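PDB 1QWK: aldo-keto reductase family 1 member C1 from Caenorhabditis elegans, which probably reduces aldehyde and ketone groups with NADPH, as an enzyme of the aldo-keto reductase family. Local coordinates for residues L87-L100 against V134-L146. Sequence-based numbering, arbitrary orientation.
Sequences LAPGKLEGGLRESL and VWRQFDAVYKAGL
Helix-to-helix packing on the outside of a barrel is illustrated here by Leu92, Leu96 and the residues around them, which meet Gln137, Phe138, Val141 and Leu146 where helix 92-103 and the loop before it pack on helix 131-143 and the residues just after it. The axes of segments 92-100 and 134-143 approach to 10.1 Å and cross at -49°. At the N-terminal end of helix 92-103 a single amide joins the two. Gln137 NE2 donates to Ala88 O (2.9 Å), from above the carbonyl plane and from the face opposite Lys91 N, while Leu92 N donates to Gln137 OE1 at 3.1 Å. A water donates to the same OE1 and accepts from Glu93 N. An alanine in place of Gln137 would probably leave Leu92 N without its side-chain acceptor, Ala88 O with only the Lys91 N bond of those described, and the 87-91 loop less firmly held. Next to the amide, Leu92, with CG anti to its N (chi1 -165°), sets CD2 squarely over the Phe138 ring, 3.5 Å from its centroid, a CH-pi contact; Leu87 CD2 reaches the ring's edge. Farther along, Leu96 CD2 packs against both Val141 CB (3.9 Å) and Leu146 CB (3.5 Å). Leu146 follows the Schellman turn at Gly145, and its methyls lie over one face of the Arg97 guanidinium, whose NE makes a salt-bridging hydrogen bond to Glu93 OE2 (3.1 Å) in the guanidinium plane, meeting that oxygen on its anti side. Inward, Leu92, Leu96 and Phe138 rest on Tyr111 of strand 110-113. Such neighbouring helices covering successive parallel strands are the outer layer of the TIM barrel of aldo-keto reductases.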
loop_
_atom_site.group_PDB
_atom_site.type_symbol
_atom_site.label_atom_id
_atom_site.label_comp_id
_atom_site.label_asym_id
_atom_site.label_seq_id
_atom_site.Cartn_x
_atom_site.Cartn_y
_atom_site.Cartn_z
ATOM N N LEU A 87 0.888 11.582 -14.372
ATOM C CA LEU A 87 1.951 12.342 -13.710
ATOM C C LEU A 87 2.515 13.432 -14.613
ATOM O O LEU A 87 3.192 14.346 -14.141
ATOM C CB LEU A 87 3.091 11.404 -13.313
ATOM C CG LEU A 87 2.732 10.258 -12.370
ATOM C CD1 LEU A 87 3.949 9.354 -12.183
ATOM C CD2 LEU A 87 2.260 10.816 -11.040
ATOM N N ALA A 88 2.246 13.317 -15.910
ATOM C CA ALA A 88 2.725 14.283 -16.895
ATOM C C ALA A 88 2.222 15.695 -16.613
ATOM O O ALA A 88 1.169 15.884 -16.007
ATOM C CB ALA A 88 2.296 13.849 -18.291
ATOM N N PRO A 89 2.973 16.711 -17.067
ATOM C CA PRO A 89 2.601 18.112 -16.860
ATOM C C PRO A 89 1.139 18.419 -17.173
ATOM O O PRO A 89 0.645 18.117 -18.263
ATOM C CB PRO A 89 3.564 18.858 -17.780
ATOM C CG PRO A 89 4.801 18.005 -17.702
ATOM C CD PRO A 89 4.231 16.612 -17.832
ATOM N N GLY A 90 0.455 19.006 -16.194
ATOM C CA GLY A 90 -0.944 19.379 -16.345
ATOM C C GLY A 90 -1.959 18.259 -16.455
ATOM O O GLY A 90 -3.122 18.521 -16.764
ATOM N N LYS A 91 -1.547 17.024 -16.187
ATOM C CA LYS A 91 -2.460 15.889 -16.300
ATOM C C LYS A 91 -2.989 15.337 -14.975
ATOM O O LYS A 91 -3.948 14.564 -14.970
ATOM C CB LYS A 91 -1.782 14.745 -17.066
ATOM C CG LYS A 91 -1.261 15.122 -18.448
ATOM C CD LYS A 91 -2.376 15.555 -19.383
ATOM C CE LYS A 91 -1.829 15.864 -20.773
ATOM N NZ LYS A 91 -2.889 16.341 -21.706
ATOM N N LEU A 92 -2.390 15.738 -13.857
ATOM C CA LEU A 92 -2.806 15.211 -12.560
ATOM C C LEU A 92 -4.233 15.533 -12.121
ATOM O O LEU A 92 -4.979 14.635 -11.725
ATOM C CB LEU A 92 -1.838 15.662 -11.467
ATOM C CG LEU A 92 -1.986 14.871 -10.158
ATOM C CD1 LEU A 92 -1.575 13.414 -10.391
ATOM C CD2 LEU A 92 -1.126 15.498 -9.081
ATOM N N GLU A 93 -4.616 16.804 -12.179
ATOM C CA GLU A 93 -5.955 17.178 -11.745
ATOM C C GLU A 93 -7.025 16.408 -12.510
ATOM O O GLU A 93 -7.982 15.903 -11.919
ATOM C CB GLU A 93 -6.178 18.679 -11.907
ATOM C CG GLU A 93 -7.421 19.166 -11.186
ATOM C CD GLU A 93 -7.688 20.639 -11.391
ATOM O OE1 GLU A 93 -6.765 21.453 -11.167
ATOM O OE2 GLU A 93 -8.827 20.978 -11.772
ATOM N N GLY A 94 -6.863 16.323 -13.827
ATOM C CA GLY A 94 -7.821 15.596 -14.640
ATOM C C GLY A 94 -7.921 14.145 -14.207
ATOM O O GLY A 94 -9.012 13.576 -14.131
ATOM N N GLY A 95 -6.771 13.540 -13.918
ATOM C CA GLY A 95 -6.755 12.153 -13.487
ATOM C C GLY A 95 -7.463 11.968 -12.154
ATOM O O GLY A 95 -8.232 11.028 -11.975
ATOM N N LEU A 96 -7.205 12.868 -11.212
ATOM C CA LEU A 96 -7.835 12.772 -9.905
ATOM C C LEU A 96 -9.346 12.961 -10.003
ATOM O O LEU A 96 -10.109 12.233 -9.368
ATOM C CB LEU A 96 -7.239 13.805 -8.948
ATOM C CG LEU A 96 -7.832 13.850 -7.533
ATOM C CD1 LEU A 96 -7.833 12.462 -6.899
ATOM C CD2 LEU A 96 -7.023 14.819 -6.694
ATOM N N ARG A 97 -9.784 13.930 -10.800
ATOM C CA ARG A 97 -11.217 14.161 -10.937
ATOM C C ARG A 97 -11.901 12.951 -11.557
ATOM O O ARG A 97 -13.049 12.638 -11.228
ATOM C CB ARG A 97 -11.488 15.427 -11.759
ATOM C CG ARG A 97 -11.198 16.706 -10.978
ATOM C CD ARG A 97 -11.605 17.949 -11.746
ATOM N NE ARG A 97 -11.295 19.177 -11.013
ATOM C CZ ARG A 97 -11.974 19.617 -9.957
ATOM N NH1 ARG A 97 -13.013 18.934 -9.497
ATOM N NH2 ARG A 97 -11.614 20.746 -9.364
ATOM N N GLU A 98 -11.197 12.253 -12.440
ATOM C CA GLU A 98 -11.770 11.064 -13.057
ATOM C C GLU A 98 -11.889 9.962 -12.000
ATOM O O GLU A 98 -12.897 9.256 -11.944
ATOM C CB GLU A 98 -10.903 10.598 -14.230
ATOM C CG GLU A 98 -11.479 9.409 -14.996
ATOM C CD GLU A 98 -12.941 9.612 -15.372
ATOM O OE1 GLU A 98 -13.259 10.638 -16.011
ATOM O OE2 GLU A 98 -13.769 8.741 -15.029
ATOM N N SER A 99 -10.863 9.816 -11.162
ATOM C CA SER A 99 -10.899 8.810 -10.105
ATOM C C SER A 99 -12.038 9.123 -9.125
ATOM O O SER A 99 -12.729 8.216 -8.659
ATOM C CB SER A 99 -9.567 8.761 -9.345
ATOM O OG SER A 99 -8.530 8.224 -10.155
ATOM N N LEU A 100 -12.231 10.404 -8.819
ATOM C CA LEU A 100 -13.294 10.814 -7.908
ATOM C C LEU A 100 -14.667 10.495 -8.497
ATOM O O LEU A 100 -15.587 10.101 -7.777
ATOM C CB LEU A 100 -13.187 12.313 -7.598
ATOM C CG LEU A 100 -12.020 12.730 -6.701
ATOM C CD1 LEU A 100 -11.964 14.247 -6.595
ATOM C CD2 LEU A 100 -12.187 12.106 -5.322
ATOM N N VAL A 134 6.398 17.014 -10.848
ATOM C CA VAL A 134 5.317 16.099 -10.503
ATOM C C VAL A 134 4.748 16.510 -9.151
ATOM O O VAL A 134 3.530 16.627 -8.981
ATOM C CB VAL A 134 5.820 14.635 -10.401
ATOM C CG1 VAL A 134 4.695 13.724 -9.900
ATOM C CG2 VAL A 134 6.306 14.158 -11.755
ATOM N N TRP A 135 5.627 16.745 -8.183
ATOM C CA TRP A 135 5.144 17.125 -6.863
ATOM C C TRP A 135 4.369 18.448 -6.848
ATOM O O TRP A 135 3.425 18.604 -6.070
ATOM C CB TRP A 135 6.293 17.192 -5.858
ATOM C CG TRP A 135 5.784 17.287 -4.465
ATOM C CD1 TRP A 135 5.942 18.327 -3.603
ATOM C CD2 TRP A 135 4.946 16.332 -3.802
ATOM N NE1 TRP A 135 5.247 18.087 -2.441
ATOM C CE2 TRP A 135 4.626 16.869 -2.536
ATOM C CE3 TRP A 135 4.429 15.076 -4.159
ATOM C CZ2 TRP A 135 3.812 16.194 -1.618
ATOM C CZ3 TRP A 135 3.617 14.403 -3.246
ATOM C CH2 TRP A 135 3.318 14.967 -1.992
ATOM N N ARG A 136 4.754 19.400 -7.693
ATOM C CA ARG A 136 4.036 20.668 -7.721
ATOM C C ARG A 136 2.558 20.435 -8.051
ATOM O O ARG A 136 1.687 21.152 -7.554
ATOM C CB ARG A 136 4.664 21.633 -8.737
ATOM C CG ARG A 136 6.130 21.952 -8.468
ATOM C CD ARG A 136 6.605 23.130 -9.309
ATOM N NE ARG A 136 6.129 24.389 -8.750
ATOM C CZ ARG A 136 6.774 25.085 -7.818
ATOM N NH1 ARG A 136 7.938 24.658 -7.345
ATOM N NH2 ARG A 136 6.237 26.192 -7.331
ATOM N N GLN A 137 2.262 19.434 -8.876
ATOM C CA GLN A 137 0.864 19.156 -9.205
ATOM C C GLN A 137 0.121 18.578 -8.000
ATOM O O GLN A 137 -1.074 18.824 -7.818
ATOM C CB GLN A 137 0.756 18.188 -10.388
ATOM C CG GLN A 137 1.303 18.730 -11.700
ATOM C CD GLN A 137 0.886 17.888 -12.883
ATOM O OE1 GLN A 137 -0.273 17.917 -13.301
ATOM N NE2 GLN A 137 1.822 17.111 -13.415
ATOM N N PHE A 138 0.827 17.807 -7.179
ATOM C CA PHE A 138 0.212 17.226 -5.992
ATOM C C PHE A 138 -0.075 18.323 -4.979
ATOM O O PHE A 138 -1.108 18.314 -4.305
ATOM C CB PHE A 138 1.121 16.134 -5.406
ATOM C CG PHE A 138 0.947 14.799 -6.077
ATOM C CD1 PHE A 138 -0.020 13.902 -5.623
ATOM C CD2 PHE A 138 1.663 14.484 -7.235
ATOM C CE1 PHE A 138 -0.279 12.721 -6.310
ATOM C CE2 PHE A 138 1.408 13.305 -7.928
ATOM C CZ PHE A 138 0.431 12.418 -7.468
ATOM N N ASP A 139 0.844 19.278 -4.884
ATOM C CA ASP A 139 0.679 20.410 -3.979
ATOM C C ASP A 139 -0.610 21.137 -4.374
ATOM O O ASP A 139 -1.410 21.512 -3.517
ATOM C CB ASP A 139 1.875 21.352 -4.118
ATOM C CG ASP A 139 1.709 22.645 -3.329
ATOM O OD1 ASP A 139 1.695 22.595 -2.082
ATOM O OD2 ASP A 139 1.584 23.715 -3.963
ATOM N N ALA A 140 -0.808 21.311 -5.679
ATOM C CA ALA A 140 -1.985 21.996 -6.201
ATOM C C ALA A 140 -3.308 21.294 -5.898
ATOM O O ALA A 140 -4.266 21.944 -5.483
ATOM C CB ALA A 140 -1.841 22.203 -7.708
ATOM N N VAL A 141 -3.375 19.982 -6.113
ATOM C CA VAL A 141 -4.617 19.258 -5.847
ATOM C C VAL A 141 -4.917 19.240 -4.350
ATOM O O VAL A 141 -6.078 19.251 -3.940
ATOM C CB VAL A 141 -4.581 17.812 -6.422
ATOM C CG1 VAL A 141 -4.392 17.875 -7.928
ATOM C CG2 VAL A 141 -3.468 16.989 -5.776
ATOM N N TYR A 142 -3.866 19.220 -3.534
ATOM C CA TYR A 142 -4.023 19.244 -2.082
ATOM C C TYR A 142 -4.634 20.584 -1.677
ATOM O O TYR A 142 -5.602 20.634 -0.920
ATOM C CB TYR A 142 -2.661 19.087 -1.398
ATOM C CG TYR A 142 -2.711 19.211 0.112
ATOM C CD1 TYR A 142 -3.275 18.206 0.901
ATOM C CD2 TYR A 142 -2.199 20.339 0.750
ATOM C CE1 TYR A 142 -3.325 18.328 2.294
ATOM C CE2 TYR A 142 -2.243 20.473 2.135
ATOM C CZ TYR A 142 -2.805 19.467 2.902
ATOM O OH TYR A 142 -2.841 19.596 4.276
ATOM N N LYS A 143 -4.070 21.670 -2.191
ATOM C CA LYS A 143 -4.568 23.000 -1.863
ATOM C C LYS A 143 -5.984 23.213 -2.390
ATOM O O LYS A 143 -6.745 23.999 -1.827
ATOM C CB LYS A 143 -3.614 24.063 -2.415
ATOM C CG LYS A 143 -2.310 24.136 -1.627
ATOM C CD LYS A 143 -1.270 24.994 -2.311
ATOM C CE LYS A 143 -0.024 25.119 -1.446
ATOM N NZ LYS A 143 1.084 25.801 -2.172
ATOM N N ALA A 144 -6.345 22.495 -3.449
ATOM C CA ALA A 144 -7.681 22.621 -4.024
ATOM C C ALA A 144 -8.708 21.872 -3.180
ATOM O O ALA A 144 -9.913 22.012 -3.388
ATOM C CB ALA A 144 -7.692 22.088 -5.458
ATOM N N GLY A 145 -8.225 21.065 -2.240
ATOM C CA GLY A 145 -9.118 20.313 -1.378
ATOM C C GLY A 145 -9.627 18.998 -1.943
ATOM O O GLY A 145 -10.534 18.385 -1.377
ATOM N N LEU A 146 -9.051 18.561 -3.057
ATOM C CA LEU A 146 -9.449 17.309 -3.696
ATOM C C LEU A 146 -8.879 16.093 -2.970
ATOM O O LEU A 146 -9.397 14.983 -3.095
ATOM C CB LEU A 146 -8.997 17.301 -5.157
ATOM C CG LEU A 146 -9.643 18.367 -6.056
ATOM C CD1 LEU A 146 -9.049 18.310 -7.457
ATOM C CD2 LEU A 146 -11.142 18.145 -6.099
HETATM O O HOH W 1 4.779 16.599 -14.049
HETATM O O HOH W 2 -2.663 18.930 -12.627
#